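PDB 6KSU: Alpha/beta hydrolase from Streptomyces albidoflavus, which probably cyclises and releases non-ribosomal peptides by macrolactamization, as a cyclase related to penicillin-binding proteins and beta-lactamases. Local coordinates for residues A[89-94]-A[265-270]; A[299-302]-A[307-310]. All coordinates share one frame; numbering follows the deposited sequence.

Interaction 1 of 2, residues A[89-94]-A[265-270]; sequences TAELVM and VTAARP
Glu91 and Ala267 carry this contact almost alone, with 45 and 37 Å² buried in a total of 85 Å². A single carboxylate reaches across from helix 85-98 to a backbone carbonyl of helix 261-268. The backbones stay well apart: the nearest pair of CA atoms, Glu91 CA and Ala267 CA, are 8.5 Å from each other. The gap is spanned by the Glu91 chain. Its CG sits beside the backbone N and anti to the carbonyl carbon (chi1 -83°), and beyond CG the chain runs extended (chi2 -164°).

The two carboxylate oxygens have different neighbours. Glu91 OE2 lies 2.6 Å from Ala267 O, well off the line of the carbonyl, with an angle of about 137° at Ala267 O. With two oxygens this close, the acid probably holds a proton. OE2 also has a hydrogen bond to His271 NE2, just past the 265-270 segment. Glu91 OE1 lies beside the methyl group, 3.5 Å from Ala267 CB, and has no polar partner in the model although it is buried. Burial and the nearby carbonyl would tend to favour the protonated acid, though the bond to His271 may act against it.

Leu202 of helix 194-206 and Met292 of helix 286-293 also touch Glu91. The arrangement is a buried acid side chain of helix 85-98 set against a backbone carbonyl and a methyl of helix 261-268, in the helical part of the beta-lactamase-like fold.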
loop_
_atom_site.group_PDB
_atom_site.type_symbol
_atom_site.label_atom_id
_atom_site.label_comp_id
_atom_site.label_asym_id
_atom_site.label_seq_id
_atom_site.Cartn_x
_atom_site.Cartn_y
_atom_site.Cartn_z
ATOM N N THR A 89 8.269 4.528 -5.532
ATOM C CA THR A 89 9.287 5.035 -4.623
ATOM C C THR A 89 10.330 3.964 -4.327
ATOM O O THR A 89 11.540 4.235 -4.337
ATOM C CB THR A 89 8.626 5.525 -3.336
ATOM O OG1 THR A 89 8.010 6.784 -3.605
ATOM C CG2 THR A 89 9.684 5.690 -2.209
ATOM N N ALA A 90 9.872 2.734 -4.054
ATOM C CA ALA A 90 10.808 1.636 -3.851
ATOM C C ALA A 90 11.640 1.417 -5.096
ATOM O O ALA A 90 12.856 1.201 -5.016
ATOM C CB ALA A 90 10.071 0.352 -3.497
ATOM N N GLU A 91 10.993 1.480 -6.260
ATOM C CA GLU A 91 11.711 1.313 -7.506
ATOM C C GLU A 91 12.750 2.417 -7.685
ATOM O O GLU A 91 13.880 2.161 -8.118
ATOM C CB GLU A 91 10.702 1.282 -8.646
ATOM C CG GLU A 91 10.049 -0.109 -8.871
ATOM C CD GLU A 91 9.364 -0.180 -10.250
ATOM O OE1 GLU A 91 8.967 0.888 -10.748
ATOM O OE2 GLU A 91 9.252 -1.271 -10.846
ATOM N N LEU A 92 12.384 3.644 -7.326
ATOM C CA LEU A 92 13.303 4.763 -7.388
ATOM C C LEU A 92 14.483 4.546 -6.448
ATOM O O LEU A 92 15.646 4.713 -6.840
ATOM C CB LEU A 92 12.541 6.034 -7.040
ATOM C CG LEU A 92 13.331 7.326 -7.124
ATOM C CD1 LEU A 92 13.999 7.404 -8.476
ATOM C CD2 LEU A 92 12.388 8.506 -6.905
ATOM N N VAL A 93 14.199 4.144 -5.202
ATOM C CA VAL A 93 15.263 3.896 -4.230
ATOM C C VAL A 93 16.193 2.797 -4.732
ATOM O O VAL A 93 17.427 2.894 -4.616
ATOM C CB VAL A 93 14.655 3.537 -2.848
ATOM C CG1 VAL A 93 15.725 3.039 -1.907
ATOM C CG2 VAL A 93 13.948 4.711 -2.244
ATOM N N MET A 94 15.616 1.734 -5.302
ATOM C CA MET A 94 16.448 0.632 -5.764
ATOM C C MET A 94 17.355 1.047 -6.919
ATOM O O MET A 94 18.445 0.486 -7.062
ATOM C CB MET A 94 15.587 -0.561 -6.171
ATOM C CG MET A 94 14.891 -1.258 -5.023
ATOM S SD MET A 94 15.968 -1.737 -3.628
ATOM C CE MET A 94 16.584 -3.291 -4.239
ATOM N N VAL A 265 1.391 -1.238 -14.882
ATOM C CA VAL A 265 1.841 -2.459 -15.553
ATOM C C VAL A 265 3.219 -2.236 -16.181
ATOM O O VAL A 265 4.099 -3.102 -16.117
ATOM C CB VAL A 265 0.791 -2.910 -16.590
ATOM C CG1 VAL A 265 1.317 -4.027 -17.467
ATOM C CG2 VAL A 265 -0.499 -3.356 -15.883
ATOM N N THR A 266 3.444 -1.052 -16.746
ATOM C CA THR A 266 4.734 -0.769 -17.360
ATOM C C THR A 266 5.849 -0.834 -16.323
ATOM O O THR A 266 6.876 -1.480 -16.542
ATOM C CB THR A 266 4.684 0.596 -18.037
ATOM O OG1 THR A 266 3.667 0.581 -19.067
ATOM C CG2 THR A 266 6.049 0.975 -18.617
ATOM N N ALA A 267 5.640 -0.203 -15.157
ATOM C CA ALA A 267 6.636 -0.246 -14.085
ATOM C C ALA A 267 6.862 -1.663 -13.565
ATOM O O ALA A 267 7.924 -1.959 -13.015
ATOM C CB ALA A 267 6.218 0.678 -12.939
ATOM N N ALA A 268 5.884 -2.548 -13.726
ATOM C CA ALA A 268 6.046 -3.949 -13.364
ATOM C C ALA A 268 6.835 -4.743 -14.398
ATOM O O ALA A 268 7.316 -5.839 -14.077
ATOM C CB ALA A 268 4.669 -4.597 -13.161
ATOM N N ARG A 269 6.990 -4.215 -15.625
ATOM C CA ARG A 269 7.628 -4.992 -16.686
ATOM C C ARG A 269 9.007 -5.517 -16.305
ATOM O O ARG A 269 9.256 -6.710 -16.533
ATOM C CB ARG A 269 7.670 -4.168 -17.983
ATOM C CG ARG A 269 6.273 -3.848 -18.554
ATOM C CD ARG A 269 5.647 -5.051 -19.233
ATOM N NE ARG A 269 6.591 -5.745 -20.107
ATOM C CZ ARG A 269 6.768 -5.459 -21.392
ATOM N NH1 ARG A 269 6.053 -4.493 -21.956
ATOM N NH2 ARG A 269 7.651 -6.149 -22.111
ATOM N N PRO A 270 9.935 -4.727 -15.736
ATOM C CA PRO A 270 11.244 -5.299 -15.352
ATOM C C PRO A 270 11.172 -6.403 -14.304
ATOM O O PRO A 270 12.198 -7.050 -14.056
ATOM C CB PRO A 270 12.034 -4.089 -14.812
ATOM C CG PRO A 270 11.328 -2.904 -15.337
ATOM C CD PRO A 270 9.883 -3.280 -15.454
#

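Interaction 2 of 2, residues A[299-302]-A[307-310]; sequences AEPF and GWGL
The backbone torsions of Pro301, phi -76° and psi 75°, make it the centre of an inverse gamma turn and turn its ring toward Gly307 and Trp308. The turn is closed by a weak bond from Phe302 N to Glu300 O. On the other side, the first torsion of Trp308, -141°, is well away from a staggered value. Together with the second torsion it brings the six-membered part of the indole next to the proline.

Pro301 has 68 Å² buried, about as much as Gly307 and Trp308 together. Its ring carbons divide the work. CD meets the glycine backbone, 3.5 Å from Gly307 CA, and CG lies 3.6 Å from Gly307 C. The proline therefore packs directly on the main chain of the strand. CB approaches the indole obliquely, at 3.8 Å from Trp308 CE3. CG lies in the plane of the indole, at its edge, 4.0 Å from the same CE3. The contact is thus apolar and does not stack the proline on the aromatic ring.

Strand 307-308 is the outermost strand at one end of the seven-stranded antiparallel sheet of the beta-lactamase-like domain. It pairs there with strand 313-315. Trp308 extends from it to an edge-to-face contact with His134 and also meets Phe172. Its side chain touches the residues of a possible active site, an SxxK pair, Ser83 and Lys86, with Tyr174 as in YxN.

One water supplies the polar link between the segments. It can donate to Ala299 O, at 2.9 Å, and accepts from Trp308 N at 3.0 Å. At the end of the turn, Phe302 bonds through its backbone to Gly465, and its side chain touches Arg448 of the C-terminal barrel.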
loop_
_atom_site.group_PDB
_atom_site.type_symbol
_atom_site.label_atom_id
_atom_site.label_comp_id
_atom_site.label_asym_id
_atom_site.label_seq_id
_atom_site.Cartn_x
_atom_site.Cartn_y
_atom_site.Cartn_z
ATOM N N ALA A 299 9.065 -11.710 10.017
ATOM C CA ALA A 299 8.301 -10.483 10.285
ATOM C C ALA A 299 7.058 -10.474 9.388
ATOM O O ALA A 299 6.978 -9.751 8.398
ATOM C CB ALA A 299 9.146 -9.229 10.070
ATOM N N GLU A 300 6.062 -11.273 9.759
ATOM C CA GLU A 300 4.851 -11.371 8.945
ATOM C C GLU A 300 4.028 -10.079 9.012
ATOM O O GLU A 300 3.796 -9.551 10.106
ATOM C CB GLU A 300 4.005 -12.566 9.394
ATOM C CG GLU A 300 3.080 -13.118 8.294
ATOM C CD GLU A 300 1.704 -13.593 8.807
ATOM O OE1 GLU A 300 1.666 -14.368 9.790
ATOM O OE2 GLU A 300 0.666 -13.198 8.211
ATOM N N PRO A 301 3.563 -9.533 7.853
ATOM C CA PRO A 301 2.634 -8.369 7.851
ATOM C C PRO A 301 1.220 -8.786 8.230
ATOM O O PRO A 301 0.305 -8.871 7.399
ATOM C CB PRO A 301 2.736 -7.860 6.403
ATOM C CG PRO A 301 3.123 -9.042 5.599
ATOM C CD PRO A 301 3.865 -10.015 6.494
ATOM N N PHE A 302 1.031 -9.042 9.527
ATOM C CA PHE A 302 -0.165 -9.726 10.005
ATOM C C PHE A 302 -1.427 -8.912 9.737
ATOM O O PHE A 302 -1.562 -7.781 10.209
ATOM C CB PHE A 302 -0.024 -10.026 11.501
ATOM C CG PHE A 302 -1.012 -11.011 11.998
ATOM C CD1 PHE A 302 -0.880 -12.353 11.675
ATOM C CD2 PHE A 302 -2.085 -10.604 12.762
ATOM C CE1 PHE A 302 -1.795 -13.272 12.108
ATOM C CE2 PHE A 302 -3.010 -11.518 13.203
ATOM C CZ PHE A 302 -2.865 -12.858 12.870
ATOM N N GLY A 307 3.692 -11.828 3.242
ATOM C CA GLY A 307 5.051 -11.356 3.431
ATOM C C GLY A 307 5.213 -10.001 2.789
ATOM O O GLY A 307 4.402 -9.591 1.950
ATOM N N TRP A 308 6.271 -9.301 3.185
ATOM C CA TRP A 308 6.603 -8.019 2.579
ATOM C C TRP A 308 8.071 -8.013 2.194
ATOM O O TRP A 308 8.927 -8.499 2.944
ATOM C CB TRP A 308 6.325 -6.845 3.511
ATOM C CG TRP A 308 5.751 -5.664 2.796
ATOM C CD1 TRP A 308 6.429 -4.710 2.096
ATOM C CD2 TRP A 308 4.358 -5.313 2.709
ATOM N NE1 TRP A 308 5.543 -3.787 1.575
ATOM C CE2 TRP A 308 4.271 -4.135 1.943
ATOM C CE3 TRP A 308 3.183 -5.873 3.227
ATOM C CZ2 TRP A 308 3.061 -3.506 1.685
ATOM C CZ3 TRP A 308 1.983 -5.255 2.962
ATOM C CH2 TRP A 308 1.927 -4.085 2.191
ATOM N N GLY A 309 8.353 -7.442 1.038
ATOM C CA GLY A 309 9.719 -7.296 0.581
ATOM C C GLY A 309 10.123 -5.837 0.575
ATOM O O GLY A 309 9.854 -5.113 1.531
ATOM N N LEU A 310 10.760 -5.375 -0.491
ATOM C CA LEU A 310 11.108 -3.962 -0.614
ATOM C C LEU A 310 10.092 -3.329 -1.566
ATOM O O LEU A 310 10.258 -3.355 -2.779
ATOM C CB LEU A 310 12.542 -3.796 -1.104
ATOM C CG LEU A 310 13.576 -4.696 -0.412
ATOM C CD1 LEU A 310 14.981 -4.493 -1.007
ATOM C CD2 LEU A 310 13.590 -4.457 1.094
HETATM O O HOH W 1 7.661 -10.271 5.615
#

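In the fold
From the N terminus, the chain passes helix 23-41 and the first strands of the sheet before helix 85-98, which supplies one side of interaction 1. The other side comes after 170 intervening residues, near the end of helix 261-268, so this contact closes a long excursion with far more helix than strand. The chain then passes through helix 286-293 to interaction 2, a local loop with four residues between its segments. The two lie in series and neither nest nor cross. Their centres are about 18 Å apart, yet they meet: Ala90 CB packs 3.8 Å from Leu310 O. Interaction 1 joins helices, while interaction 2 fastens the sheet edge to the loop that faces the C-terminal barrel.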